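Long-range contacts in peptidoglycan glycosyltransferase (Eggerthella lenta, PDB 4MNR), which is a penicillin-binding protein, modelled here as a region that pairs a penicillin-binding protein transpeptidase domain with a smaller PBP dimerisation domain: residues A23-A31 and S41-R51; G246-L257 and W292-G300. All coordinates share one frame; numbering follows the deposited sequence.

Contact 1: A23-A31 and S41-R51; sequences ARSERGTIA and SVKEEDGTYER
Arg51 takes hold of the backbone of 23-31 end-on: Arg51 NH1 and NH2 both donate to Gly28 O, each 2.9 Å away. The carbonyl oxygen lies close to the guanidinium plane, NH2 nearly in line with the C=O bond and NH1 above the carbonyl plane. A bend in the Arg51 chain at chi2 (62°) helps turn the group this way. Two further bonds fix its rotation: Arg51 NH1 also donates to Ser41 OG at 3.0 Å, and Arg51 NE forms a salt bridge to Glu76. Arg27 CD sits over one face of this guanidinium, 3.5 Å from Arg51 CZ. The two guanidinium planes stand at 90°; Glu76, shared by both arginines, probably offsets their like charges, and Arg27 NH1 also bonds to Asn80. One water joins the segments, accepting from Ser41 N and donating to Arg27 O and Glu26 OE1. Farther out, the Tyr49 ring lies flat against Ser25 and Glu26. Glu26 CB makes an off-centre CH-pi contact, 4.0 Å from the Tyr49 centroid, while Lys43 CG lies over the opposite face, toward its rim. Thr48 OG1 bonds weakly to Ala23 O. The N-terminal chain thus runs along the antiparallel 37-43/49-52 hairpin before entering strand 30-31, in the mixed sheet of the dimerisation-domain region.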
ATOM      1  N   ALA A  23      24.764 -25.792  -6.003  1.00 64.42           N
ATOM      2  CA  ALA A  23      25.664 -25.620  -7.137  1.00 65.31           C
ATOM      3  C   ALA A  23      25.476 -26.725  -8.174  1.00 65.20           C
ATOM      4  O   ALA A  23      25.715 -26.520  -9.366  1.00 62.65           O
ATOM      5  CB  ALA A  23      27.112 -25.578  -6.661  1.00 67.95           C
ATOM      6  N   ARG A  24      25.031 -27.891  -7.712  1.00 68.45           N
ATOM      7  CA  ARG A  24      24.994 -29.090  -8.547  1.00 72.06           C
ATOM      8  C   ARG A  24      23.644 -29.384  -9.208  1.00 69.79           C
ATOM      9  O   ARG A  24      23.589 -30.054 -10.240  1.00 70.40           O
ATOM     10  CB  ARG A  24      25.422 -30.310  -7.731  1.00 77.18           C
ATOM     11  CG  ARG A  24      26.793 -30.204  -7.088  1.00 80.89           C
ATOM     12  CD  ARG A  24      27.325 -31.601  -6.818  1.00 85.18           C
ATOM     13  NE  ARG A  24      28.385 -31.631  -5.816  1.00 87.96           N
ATOM     14  CZ  ARG A  24      28.744 -32.730  -5.158  1.00 90.64           C
ATOM     15  NH1 ARG A  24      28.119 -33.875  -5.396  1.00 91.56           N
ATOM     16  NH2 ARG A  24      29.717 -32.685  -4.258  1.00 92.63           N
ATOM     17  N   SER A  25      22.560 -28.900  -8.612  1.00 65.59           N
ATOM     18  CA  SER A  25      21.218 -29.225  -9.095  1.00 62.05           C
ATOM     19  C   SER A  25      20.439 -27.993  -9.552  1.00 52.33           C
ATOM     20  O   SER A  25      20.740 -26.870  -9.145  1.00 51.35           O
ATOM     21  CB  SER A  25      20.440 -29.988  -8.021  1.00 65.97           C
ATOM     22  OG  SER A  25      20.686 -29.441  -6.737  1.00 68.08           O
ATOM     23  N   GLU A  26      19.432 -28.210 -10.398  1.00 44.11           N
ATOM     24  CA  GLU A  26      18.678 -27.104 -10.979  1.00 39.21           C
ATOM     25  C   GLU A  26      17.733 -26.454  -9.977  1.00 32.29           C
ATOM     26  O   GLU A  26      16.726 -27.041  -9.584  1.00 31.17           O
ATOM     27  CB  GLU A  26      17.885 -27.557 -12.207  1.00 41.01           C
ATOM     28  CG  GLU A  26      17.209 -26.406 -12.941  1.00 44.86           C
ATOM     29  CD  GLU A  26      16.176 -26.866 -13.952  1.00 49.69           C
ATOM     30  OE1 GLU A  26      15.234 -26.092 -14.232  1.00 50.28           O
ATOM     31  OE2 GLU A  26      16.307 -27.997 -14.466  1.00 52.32           O
ATOM     32  N   ARG A  27      18.066 -25.237  -9.567  1.00 28.01           N
ATOM     33  CA  ARG A  27      17.171 -24.438  -8.740  1.00 23.86           C
ATOM     34  C   ARG A  27      15.877 -24.171  -9.514  1.00 23.76           C
ATOM     35  O   ARG A  27      15.909 -23.943 -10.725  1.00 23.08           O
ATOM     36  CB  ARG A  27      17.864 -23.129  -8.373  1.00 23.20           C
ATOM     37  CG  ARG A  27      17.116 -22.261  -7.386  1.00 23.72           C
ATOM     38  CD  ARG A  27      17.986 -21.075  -7.011  1.00 25.01           C
ATOM     39  NE  ARG A  27      17.311 -20.164  -6.095  1.00 21.79           N
ATOM     40  CZ  ARG A  27      17.355 -20.258  -4.770  1.00 23.23           C
ATOM     41  NH1 ARG A  27      18.038 -21.236  -4.188  1.00 23.09           N
ATOM     42  NH2 ARG A  27      16.712 -19.366  -4.023  1.00 18.75           N
ATOM     43  N   GLY A  28      14.737 -24.211  -8.827  1.00 21.86           N
ATOM     44  CA  GLY A  28      13.451 -24.018  -9.484  1.00 21.29           C
ATOM     45  C   GLY A  28      13.252 -22.633 -10.089  1.00 22.10           C
ATOM     46  O   GLY A  28      13.971 -21.694  -9.752  1.00 18.31           O
ATOM     47  N   THR A  29      12.285 -22.505 -10.995  1.00 18.02           N
ATOM     48  CA  THR A  29      11.994 -21.212 -11.618  1.00 16.81           C
ATOM     49  C   THR A  29      11.020 -20.402 -10.779  1.00 16.43           C
ATOM     50  O   THR A  29      10.277 -20.953  -9.983  1.00 17.41           O
ATOM     51  CB  THR A  29      11.366 -21.368 -13.009  1.00 16.99           C
ATOM     52  OG1 THR A  29      10.169 -22.141 -12.900  1.00 27.25           O
ATOM     53  CG2 THR A  29      12.327 -22.076 -13.952  1.00 18.63           C
ATOM     54  N   ILE A  30      11.059 -19.083 -10.951  1.00 14.26           N
ATOM     55  CA  ILE A  30      10.064 -18.184 -10.380  1.00 12.86           C
ATOM     56  C   ILE A  30       9.431 -17.490 -11.565  1.00 14.08           C
ATOM     57  O   ILE A  30      10.145 -16.967 -12.418  1.00 14.25           O
ATOM     58  CB  ILE A  30      10.719 -17.111  -9.497  1.00 12.31           C
ATOM     59  CG1 ILE A  30      11.448 -17.766  -8.322  1.00 14.76           C
ATOM     60  CG2 ILE A  30       9.664 -16.109  -8.991  1.00 14.11           C
ATOM     61  CD1 ILE A  30      12.442 -16.832  -7.612  1.00 15.80           C
ATOM     62  N   ALA A  31       8.098 -17.476 -11.625  1.00 12.32           N
ATOM     63  CA  ALA A  31       7.393 -16.912 -12.777  1.00 11.69           C
ATOM     64  C   ALA A  31       6.132 -16.174 -12.323  1.00 11.39           C
ATOM     65  O   ALA A  31       5.592 -16.463 -11.253  1.00 13.92           O
ATOM     66  CB  ALA A  31       7.026 -18.016 -13.751  1.00 12.86           C
ATOM     67  N   SER A  41      17.337 -21.391 -13.677  1.00 22.14           N
ATOM     68  CA  SER A  41      18.720 -21.841 -13.683  1.00 23.99           C
ATOM     69  C   SER A  41      18.990 -22.588 -14.975  1.00 26.14           C
ATOM     70  O   SER A  41      18.159 -23.373 -15.435  1.00 28.31           O
ATOM     71  CB  SER A  41      19.010 -22.731 -12.477  1.00 24.78           C
ATOM     72  OG  SER A  41      18.942 -21.966 -11.285  1.00 24.28           O
ATOM     73  N   VAL A  42      20.148 -22.323 -15.564  1.00 30.00           N
ATOM     74  CA  VAL A  42      20.534 -22.951 -16.820  1.00 35.37           C
ATOM     75  C   VAL A  42      21.831 -23.734 -16.635  1.00 39.48           C
ATOM     76  O   VAL A  42      22.773 -23.247 -16.004  1.00 36.24           O
ATOM     77  CB  VAL A  42      20.691 -21.895 -17.929  1.00 37.27           C
ATOM     78  CG1 VAL A  42      21.063 -22.551 -19.250  1.00 43.15           C
ATOM     79  CG2 VAL A  42      19.402 -21.088 -18.068  1.00 38.06           C
ATOM     80  N   LYS A  43      21.873 -24.956 -17.162  1.00 45.54           N
ATOM     81  CA  LYS A  43      23.054 -25.795 -17.010  1.00 53.39           C
ATOM     82  C   LYS A  43      24.181 -25.288 -17.899  1.00 58.17           C
ATOM     83  O   LYS A  43      23.995 -25.075 -19.098  1.00 57.48           O
ATOM     84  CB  LYS A  43      22.746 -27.260 -17.326  1.00 57.83           C
ATOM     85  CG  LYS A  43      23.599 -28.234 -16.524  1.00 62.19           C
ATOM     86  CD  LYS A  43      24.042 -29.427 -17.351  1.00 67.32           C
ATOM     87  CE  LYS A  43      22.878 -30.331 -17.715  1.00 68.88           C
ATOM     88  NZ  LYS A  43      23.351 -31.554 -18.429  1.00 72.84           N
ATOM     89  N   GLU A  44      25.349 -25.094 -17.296  1.00 62.92           N
ATOM     90  CA  GLU A  44      26.481 -24.481 -17.980  1.00 68.61           C
ATOM     91  C   GLU A  44      27.291 -25.501 -18.776  1.00 72.08           C
ATOM     92  O   GLU A  44      26.916 -26.672 -18.885  1.00 72.28           O
ATOM     93  CB  GLU A  44      27.392 -23.791 -16.962  1.00 72.44           C
ATOM     94  CG  GLU A  44      28.089 -22.540 -17.473  1.00 76.10           C
ATOM     95  CD  GLU A  44      27.394 -21.272 -17.031  1.00 76.93           C
ATOM     96  OE1 GLU A  44      27.251 -21.079 -15.806  1.00 77.58           O
ATOM     97  OE2 GLU A  44      26.992 -20.472 -17.903  1.00 76.72           O
ATOM     98  N   GLU A  45      28.404 -25.031 -19.331  1.00 74.47           N
ATOM     99  CA  GLU A  45      29.366 -25.872 -20.029  1.00 77.68           C
ATOM    100  C   GLU A  45      29.837 -27.034 -19.161  1.00 75.31           C
ATOM    101  O   GLU A  45      29.684 -28.201 -19.526  1.00 75.76           O
ATOM    102  CB  GLU A  45      30.576 -25.034 -20.442  1.00 82.81           C
ATOM    103  CG  GLU A  45      30.353 -24.143 -21.649  1.00 85.11           C
ATOM    104  CD  GLU A  45      31.308 -24.477 -22.777  1.00 90.62           C
ATOM    105  OE1 GLU A  45      31.357 -23.726 -23.776  1.00 91.04           O
ATOM    106  OE2 GLU A  45      32.011 -25.503 -22.663  1.00 93.98           O
ATOM    107  N   ASP A  46      30.398 -26.699 -18.002  1.00 72.76           N
ATOM    108  CA  ASP A  46      30.996 -27.688 -17.106  1.00 73.43           C
ATOM    109  C   ASP A  46      29.975 -28.511 -16.326  1.00 70.34           C
ATOM    110  O   ASP A  46      30.338 -29.237 -15.402  1.00 71.25           O
ATOM    111  CB  ASP A  46      31.954 -27.004 -16.127  1.00 75.95           C
ATOM    112  CG  ASP A  46      31.337 -25.790 -15.460  1.00 75.85           C
ATOM    113  OD1 ASP A  46      30.130 -25.542 -15.672  1.00 74.50           O
ATOM    114  OD2 ASP A  46      32.056 -25.083 -14.722  1.00 77.09           O
ATOM    115  N   GLY A  47      28.701 -28.390 -16.689  1.00 66.76           N
ATOM    116  CA  GLY A  47      27.652 -29.139 -16.024  1.00 63.51           C
ATOM    117  C   GLY A  47      27.137 -28.455 -14.772  1.00 58.94           C
ATOM    118  O   GLY A  47      26.268 -28.986 -14.078  1.00 57.98           O
ATOM    119  N   THR A  48      27.676 -27.275 -14.479  1.00 54.13           N
ATOM    120  CA  THR A  48      27.231 -26.502 -13.326  1.00 48.48           C
ATOM    121  C   THR A  48      25.980 -25.705 -13.700  1.00 43.88           C
ATOM    122  O   THR A  48      25.605 -25.647 -14.874  1.00 38.71           O
ATOM    123  CB  THR A  48      28.349 -25.564 -12.795  1.00 52.94           C
ATOM    124  OG1 THR A  48      28.176 -25.349 -11.389  1.00 54.62           O
ATOM    125  CG2 THR A  48      28.343 -24.223 -13.517  1.00 49.95           C
ATOM    126  N   TYR A  49      25.327 -25.114 -12.703  1.00 43.21           N
ATOM    127  CA  TYR A  49      24.145 -24.290 -12.946  1.00 42.30           C
ATOM    128  C   TYR A  49      24.378 -22.833 -12.562  1.00 42.97           C
ATOM    129  O   TYR A  49      25.037 -22.538 -11.565  1.00 45.41           O
ATOM    130  CB  TYR A  49      22.927 -24.837 -12.195  1.00 40.68           C
ATOM    131  CG  TYR A  49      22.289 -26.041 -12.849  1.00 40.91           C
ATOM    132  CD1 TYR A  49      21.262 -25.891 -13.773  1.00 38.53           C
ATOM    133  CD2 TYR A  49      22.714 -27.325 -12.543  1.00 43.17           C
ATOM    134  CE1 TYR A  49      20.674 -26.991 -14.370  1.00 39.28           C
ATOM    135  CE2 TYR A  49      22.135 -28.429 -13.135  1.00 44.96           C
ATOM    136  CZ  TYR A  49      21.119 -28.260 -14.048  1.00 44.38           C
ATOM    137  OH  TYR A  49      20.548 -29.368 -14.637  1.00 45.85           O
ATOM    138  N   GLU A  50      23.829 -21.925 -13.364  1.00 39.56           N
ATOM    139  CA  GLU A  50      23.925 -20.499 -13.092  1.00 38.29           C
ATOM    140  C   GLU A  50      22.532 -19.888 -13.144  1.00 30.68           C
ATOM    141  O   GLU A  50      21.695 -20.296 -13.955  1.00 27.32           O
ATOM    142  CB  GLU A  50      24.837 -19.817 -14.114  1.00 47.01           C
ATOM    143  CG  GLU A  50      25.748 -18.740 -13.530  1.00 55.22           C
ATOM    144  CD  GLU A  50      27.175 -19.225 -13.320  1.00 64.86           C
ATOM    145  OE1 GLU A  50      27.392 -20.115 -12.469  1.00 68.57           O
ATOM    146  OE2 GLU A  50      28.081 -18.714 -14.013  1.00 68.57           O
ATOM    147  N   ARG A  51      22.287 -18.916 -12.274  1.00 25.24           N
ATOM    148  CA  ARG A  51      20.979 -18.278 -12.175  1.00 23.60           C
ATOM    149  C   ARG A  51      20.829 -17.209 -13.257  1.00 26.42           C
ATOM    150  O   ARG A  51      21.728 -16.398 -13.462  1.00 29.82           O
ATOM    151  CB  ARG A  51      20.823 -17.648 -10.790  1.00 24.50           C
ATOM    152  CG  ARG A  51      19.403 -17.425 -10.346  1.00 23.72           C
ATOM    153  CD  ARG A  51      18.640 -18.737 -10.228  1.00 23.60           C
ATOM    154  NE  ARG A  51      17.354 -18.557  -9.558  1.00 19.27           N
ATOM    155  CZ  ARG A  51      16.340 -19.410  -9.665  1.00 18.43           C
ATOM    156  NH1 ARG A  51      16.470 -20.491 -10.428  1.00 19.59           N
ATOM    157  NH2 ARG A  51      15.197 -19.181  -9.021  1.00 17.10           N
TER
HETATM  158  O   HOH W   1      15.087 -23.168 -13.285  1.00 22.82           O

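Contact 2: G246-L257 and W292-G300; sequences GQLGVEMGADKL and WELAWAAAG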
ATOM      1  N   GLY A 246      -9.655  16.708  11.985  1.00  9.77           N
ATOM      2  CA  GLY A 246      -9.059  16.941  13.283  1.00 11.26           C
ATOM      3  C   GLY A 246     -10.124  17.015  14.362  1.00 14.68           C
ATOM      4  O   GLY A 246     -10.010  16.390  15.416  1.00 14.00           O
ATOM      5  N   GLN A 247     -11.175  17.777  14.086  1.00 12.81           N
ATOM      6  CA  GLN A 247     -12.284  17.902  15.025  1.00 13.05           C
ATOM      7  C   GLN A 247     -12.981  16.567  15.226  1.00 12.89           C
ATOM      8  O   GLN A 247     -13.408  16.251  16.335  1.00 12.57           O
ATOM      9  CB  GLN A 247     -13.284  18.937  14.525  1.00 14.04           C
ATOM     10  CG  GLN A 247     -12.726  20.356  14.518  1.00 12.78           C
ATOM     11  CD  GLN A 247     -13.710  21.325  13.906  1.00 15.44           C
ATOM     12  OE1 GLN A 247     -14.565  21.877  14.605  1.00 20.71           O
ATOM     13  NE2 GLN A 247     -13.616  21.514  12.587  1.00 13.79           N
ATOM     14  N   LEU A 248     -13.126  15.804  14.143  1.00 10.62           N
ATOM     15  CA  LEU A 248     -13.756  14.496  14.222  1.00  9.69           C
ATOM     16  C   LEU A 248     -12.928  13.557  15.108  1.00 13.17           C
ATOM     17  O   LEU A 248     -13.478  12.825  15.915  1.00 13.50           O
ATOM     18  CB  LEU A 248     -13.981  13.922  12.809  1.00 10.36           C
ATOM     19  CG  LEU A 248     -14.523  12.497  12.737  1.00 12.47           C
ATOM     20  CD1 LEU A 248     -15.913  12.393  13.386  1.00 14.08           C
ATOM     21  CD2 LEU A 248     -14.549  12.038  11.269  1.00 12.57           C
ATOM     22  N   GLY A 249     -11.604  13.612  14.977  1.00 12.93           N
ATOM     23  CA  GLY A 249     -10.712  12.851  15.840  1.00 12.66           C
ATOM     24  C   GLY A 249     -10.894  13.164  17.319  1.00 13.16           C
ATOM     25  O   GLY A 249     -10.986  12.254  18.145  1.00 13.21           O
ATOM     26  N   VAL A 250     -10.943  14.448  17.655  1.00 14.05           N
ATOM     27  CA  VAL A 250     -11.150  14.855  19.039  1.00 14.46           C
ATOM     28  C   VAL A 250     -12.525  14.397  19.520  1.00 12.75           C
ATOM     29  O   VAL A 250     -12.686  13.971  20.663  1.00 18.36           O
ATOM     30  CB  VAL A 250     -11.010  16.381  19.196  1.00 14.84           C
ATOM     31  CG1 VAL A 250     -11.550  16.847  20.549  1.00 17.63           C
ATOM     32  CG2 VAL A 250      -9.558  16.797  19.010  1.00 17.03           C
ATOM     33  N   GLU A 251     -13.522  14.481  18.644  1.00 13.04           N
ATOM     34  CA  GLU A 251     -14.867  14.074  19.035  1.00 16.05           C
ATOM     35  C   GLU A 251     -14.945  12.573  19.319  1.00 16.49           C
ATOM     36  O   GLU A 251     -15.576  12.148  20.299  1.00 21.97           O
ATOM     37  CB  GLU A 251     -15.893  14.474  17.972  1.00 19.21           C
ATOM     38  CG  GLU A 251     -17.309  14.091  18.355  1.00 25.65           C
ATOM     39  CD  GLU A 251     -18.357  14.731  17.474  1.00 33.29           C
ATOM     40  OE1 GLU A 251     -17.979  15.411  16.496  1.00 31.01           O
ATOM     41  OE2 GLU A 251     -19.562  14.555  17.767  1.00 35.97           O
HETATM   42  N   MSE A 252     -14.305  11.761  18.485  0.60 14.67           N
HETATM   43  CA  MSE A 252     -14.369  10.315  18.698  0.60 16.19           C
HETATM   44  C   MSE A 252     -13.474   9.871  19.849  0.60 15.38           C
HETATM   45  O   MSE A 252     -13.766   8.882  20.524  0.60 16.06           O
HETATM   46  CB  MSE A 252     -14.071   9.523  17.419  0.60 17.30           C
HETATM   47  CG  MSE A 252     -12.610   9.420  17.037  0.60 16.18           C
HETATM   48 SE   MSE A 252     -12.344   8.122  15.589  0.50 22.34          SE
HETATM   49  CE  MSE A 252     -13.495   8.934  14.231  0.60 25.17           C
ATOM     50  N   GLY A 253     -12.395  10.616  20.086  1.00 14.48           N
ATOM     51  CA  GLY A 253     -11.521  10.314  21.201  1.00 16.57           C
ATOM     52  C   GLY A 253     -10.451   9.300  20.856  1.00 15.48           C
ATOM     53  O   GLY A 253     -10.555   8.546  19.877  1.00 15.21           O
ATOM     54  N   ALA A 254      -9.417   9.266  21.693  1.00 16.33           N
ATOM     55  CA  ALA A 254      -8.249   8.434  21.426  1.00 15.48           C
ATOM     56  C   ALA A 254      -8.567   6.940  21.400  1.00 14.66           C
ATOM     57  O   ALA A 254      -8.102   6.227  20.509  1.00 14.60           O
ATOM     58  CB  ALA A 254      -7.150   8.732  22.452  1.00 19.24           C
ATOM     59  N   ASP A 255      -9.350   6.465  22.373  1.00 16.56           N
ATOM     60  CA  ASP A 255      -9.668   5.034  22.453  1.00 18.31           C
ATOM     61  C   ASP A 255     -10.278   4.536  21.146  1.00 15.53           C
ATOM     62  O   ASP A 255      -9.834   3.523  20.588  1.00 14.88           O
ATOM     63  CB  ASP A 255     -10.627   4.742  23.611  1.00 22.88           C
ATOM     64  CG  ASP A 255      -9.997   4.973  24.974  1.00 37.02           C
ATOM     65  OD1 ASP A 255      -8.817   4.608  25.169  1.00 36.40           O
ATOM     66  OD2 ASP A 255     -10.692   5.517  25.858  1.00 47.23           O
ATOM     67  N   LYS A 256     -11.275   5.263  20.642  1.00 17.53           N
ATOM     68  CA  LYS A 256     -11.965   4.848  19.413  1.00 16.45           C
ATOM     69  C   LYS A 256     -11.076   4.976  18.185  1.00 11.98           C
ATOM     70  O   LYS A 256     -11.132   4.133  17.291  1.00 15.62           O
ATOM     71  CB  LYS A 256     -13.234   5.675  19.182  1.00 16.81           C
ATOM     72  CG  LYS A 256     -14.442   5.267  20.003  1.00 23.71           C
ATOM     73  CD  LYS A 256     -15.682   6.015  19.508  1.00 26.87           C
ATOM     74  CE  LYS A 256     -16.931   5.624  20.285  1.00 33.78           C
ATOM     75  NZ  LYS A 256     -16.892   6.134  21.682  1.00 38.19           N
ATOM     76  N   LEU A 257     -10.260   6.028  18.116  1.00 10.79           N
ATOM     77  CA  LEU A 257      -9.443   6.195  16.919  1.00 12.32           C
ATOM     78  C   LEU A 257      -8.388   5.093  16.852  1.00 13.19           C
ATOM     79  O   LEU A 257      -8.156   4.509  15.795  1.00 13.43           O
ATOM     80  CB  LEU A 257      -8.807   7.589  16.832  1.00 13.99           C
ATOM     81  CG  LEU A 257      -7.922   7.766  15.589  1.00 16.38           C
ATOM     82  CD1 LEU A 257      -8.732   7.653  14.285  1.00 19.95           C
ATOM     83  CD2 LEU A 257      -7.160   9.083  15.635  1.00 19.55           C
ATOM     84  N   TRP A 292      -3.854  17.748  20.133  1.00 13.46           N
ATOM     85  CA  TRP A 292      -3.225  18.153  18.886  1.00 11.86           C
ATOM     86  C   TRP A 292      -2.698  16.930  18.121  1.00 11.08           C
ATOM     87  O   TRP A 292      -2.915  16.802  16.914  1.00 10.71           O
ATOM     88  CB  TRP A 292      -2.097  19.142  19.187  1.00 13.00           C
ATOM     89  CG  TRP A 292      -1.357  19.605  17.982  1.00 11.66           C
ATOM     90  CD1 TRP A 292      -1.779  20.509  17.059  1.00 12.16           C
ATOM     91  CD2 TRP A 292      -0.041  19.203  17.585  1.00 14.39           C
ATOM     92  NE1 TRP A 292      -0.807  20.694  16.099  1.00 14.35           N
ATOM     93  CE2 TRP A 292       0.270  19.903  16.407  1.00 15.59           C
ATOM     94  CE3 TRP A 292       0.904  18.317  18.115  1.00 17.68           C
ATOM     95  CZ2 TRP A 292       1.484  19.744  15.744  1.00 20.94           C
ATOM     96  CZ3 TRP A 292       2.106  18.158  17.459  1.00 19.85           C
ATOM     97  CH2 TRP A 292       2.386  18.866  16.285  1.00 19.60           C
ATOM     98  N   GLU A 293      -2.008  16.029  18.821  1.00 11.38           N
ATOM     99  CA  GLU A 293      -1.531  14.802  18.195  1.00 12.11           C
ATOM    100  C   GLU A 293      -2.704  13.942  17.716  1.00 12.17           C
ATOM    101  O   GLU A 293      -2.647  13.326  16.648  1.00 11.89           O
ATOM    102  CB  GLU A 293      -0.623  13.999  19.145  1.00 12.78           C
ATOM    103  CG  GLU A 293       0.069  12.828  18.438  1.00 13.38           C
ATOM    104  CD  GLU A 293       0.951  11.979  19.364  1.00 18.18           C
ATOM    105  OE1 GLU A 293       1.299  12.447  20.475  1.00 21.60           O
ATOM    106  OE2 GLU A 293       1.300  10.836  18.970  1.00 17.84           O
ATOM    107  N   LEU A 294      -3.768  13.905  18.518  1.00 10.83           N
ATOM    108  CA  LEU A 294      -4.958  13.119  18.174  1.00 10.53           C
ATOM    109  C   LEU A 294      -5.631  13.659  16.915  1.00  9.99           C
ATOM    110  O   LEU A 294      -5.992  12.906  16.000  1.00  9.57           O
ATOM    111  CB  LEU A 294      -5.937  13.129  19.355  1.00 11.00           C
ATOM    112  CG  LEU A 294      -7.338  12.555  19.089  1.00 11.88           C
ATOM    113  CD1 LEU A 294      -7.281  11.106  18.608  1.00 12.25           C
ATOM    114  CD2 LEU A 294      -8.178  12.647  20.358  1.00 14.96           C
ATOM    115  N   ALA A 295      -5.778  14.974  16.863  1.00 10.47           N
ATOM    116  CA  ALA A 295      -6.404  15.621  15.716  1.00  9.68           C
ATOM    117  C   ALA A 295      -5.619  15.348  14.436  1.00  9.25           C
ATOM    118  O   ALA A 295      -6.195  14.979  13.413  1.00 10.41           O
ATOM    119  CB  ALA A 295      -6.509  17.122  15.961  1.00 12.42           C
ATOM    120  N   TRP A 296      -4.302  15.518  14.492  1.00 10.54           N
ATOM    121  CA  TRP A 296      -3.485  15.242  13.313  1.00  9.13           C
ATOM    122  C   TRP A 296      -3.462  13.763  12.924  1.00  8.77           C
ATOM    123  O   TRP A 296      -3.442  13.429  11.741  1.00 10.40           O
ATOM    124  CB  TRP A 296      -2.061  15.766  13.519  1.00  9.78           C
ATOM    125  CG  TRP A 296      -1.905  17.211  13.112  1.00 11.91           C
ATOM    126  CD1 TRP A 296      -1.557  18.261  13.909  1.00 12.14           C
ATOM    127  CD2 TRP A 296      -2.090  17.750  11.799  1.00 11.62           C
ATOM    128  NE1 TRP A 296      -1.501  19.423  13.171  1.00 13.44           N
ATOM    129  CE2 TRP A 296      -1.832  19.134  11.874  1.00 13.83           C
ATOM    130  CE3 TRP A 296      -2.458  17.198  10.570  1.00 12.08           C
ATOM    131  CZ2 TRP A 296      -1.924  19.970  10.763  1.00 16.11           C
ATOM    132  CZ3 TRP A 296      -2.552  18.033   9.465  1.00 13.86           C
ATOM    133  CH2 TRP A 296      -2.286  19.402   9.574  1.00 14.81           C
ATOM    134  N   ALA A 297      -3.468  12.873  13.908  1.00  9.00           N
ATOM    135  CA  ALA A 297      -3.503  11.443  13.594  1.00  8.80           C
ATOM    136  C   ALA A 297      -4.773  11.101  12.825  1.00  9.43           C
ATOM    137  O   ALA A 297      -4.752  10.288  11.891  1.00  9.35           O
ATOM    138  CB  ALA A 297      -3.413  10.600  14.869  1.00  9.89           C
ATOM    139  N   ALA A 298      -5.884  11.723  13.212  1.00 11.33           N
ATOM    140  CA  ALA A 298      -7.153  11.472  12.521  1.00 12.73           C
ATOM    141  C   ALA A 298      -7.074  11.915  11.071  1.00 11.82           C
ATOM    142  O   ALA A 298      -7.775  11.376  10.204  1.00 10.35           O
ATOM    143  CB  ALA A 298      -8.309  12.171  13.233  1.00 13.38           C
ATOM    144  N   ALA A 299      -6.208  12.885  10.800  1.00 10.67           N
ATOM    145  CA  ALA A 299      -6.010  13.373   9.439  1.00 11.22           C
ATOM    146  C   ALA A 299      -4.848  12.678   8.747  1.00 15.74           C
ATOM    147  O   ALA A 299      -4.456  13.058   7.639  1.00 19.33           O
ATOM    148  CB  ALA A 299      -5.779  14.870   9.446  1.00 12.55           C
ATOM    149  N   GLY A 300      -4.280  11.671   9.393  1.00 12.18           N
ATOM    150  CA  GLY A 300      -3.241  10.886   8.755  1.00 10.21           C
ATOM    151  C   GLY A 300      -1.801  11.345   8.938  1.00 12.97           C
ATOM    152  O   GLY A 300      -0.902  10.800   8.291  1.00 13.40           O
TER
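Leu294, on helix 291-298, is the knob of this helix pair, its side chain set into a hole formed by Gly249, Val250, Gly253 and Ala254 of helix 242-263. With CG anti to the backbone N (chi1 170°), the leucine reaches across to the other helix. There Leu294 CD2 lies 3.6 Å from Gly249 O, and it also touches Ala254 N. That hole coincides with a kink, where the N atoms of Ala254 and Asp255 lack bonds to the preceding turn. The other branch, Leu294 CD1, meets Leu257 CD2 at 3.6 Å, the two leucines lying alongside each other and pointing opposite ways. Next comes Ala295, whose CB packs on Gly246 and reaches Val250 CG2 at its margin. Here the backbones close in: Gly246 CA makes a CA-H...O contact of 3.5 Å with Ala295 O. Ala297 CB then meets Leu257 CD2 from another direction, at 4.1 Å. Ala298 points its methyl at bare backbone, Ala298 CB being 3.6 Å from Gly249 CA, while its own O is held by Thr191 of helix 188-197. Gly300, at positive phi, is the C-prime residue of a Schellman motif ending the helix. Glycines and alanines let the axes of 246-257 and 292-298 approach to 7.2 Å, with 117° between their N-to-C directions: a close glycine/alanine helix crossing with knob-into-hole packing, within the helical part of the transpeptidase domain.

Overall arrangement
The two contacts sit on opposite sides of the chain's centre, their own centres 55 Å apart, and share no secondary-structure element. Contact 1 lies at the surface, its centre about 35 Å from the centre of the chain, and brings a mostly irregular N-terminal segment against a beta hairpin in the dimerisation-domain range. Polar side chains, a water and an aromatic face do the work there. Contact 2 is largely buried and joins two helices in the transpeptidase range through small residues and leucine branches. Contact 1 closes along the sequence before contact 2 opens. Backbone is met directly in both, chiefly by the Arg51 guanidinium in contact 1 and by apolar methyls in contact 2.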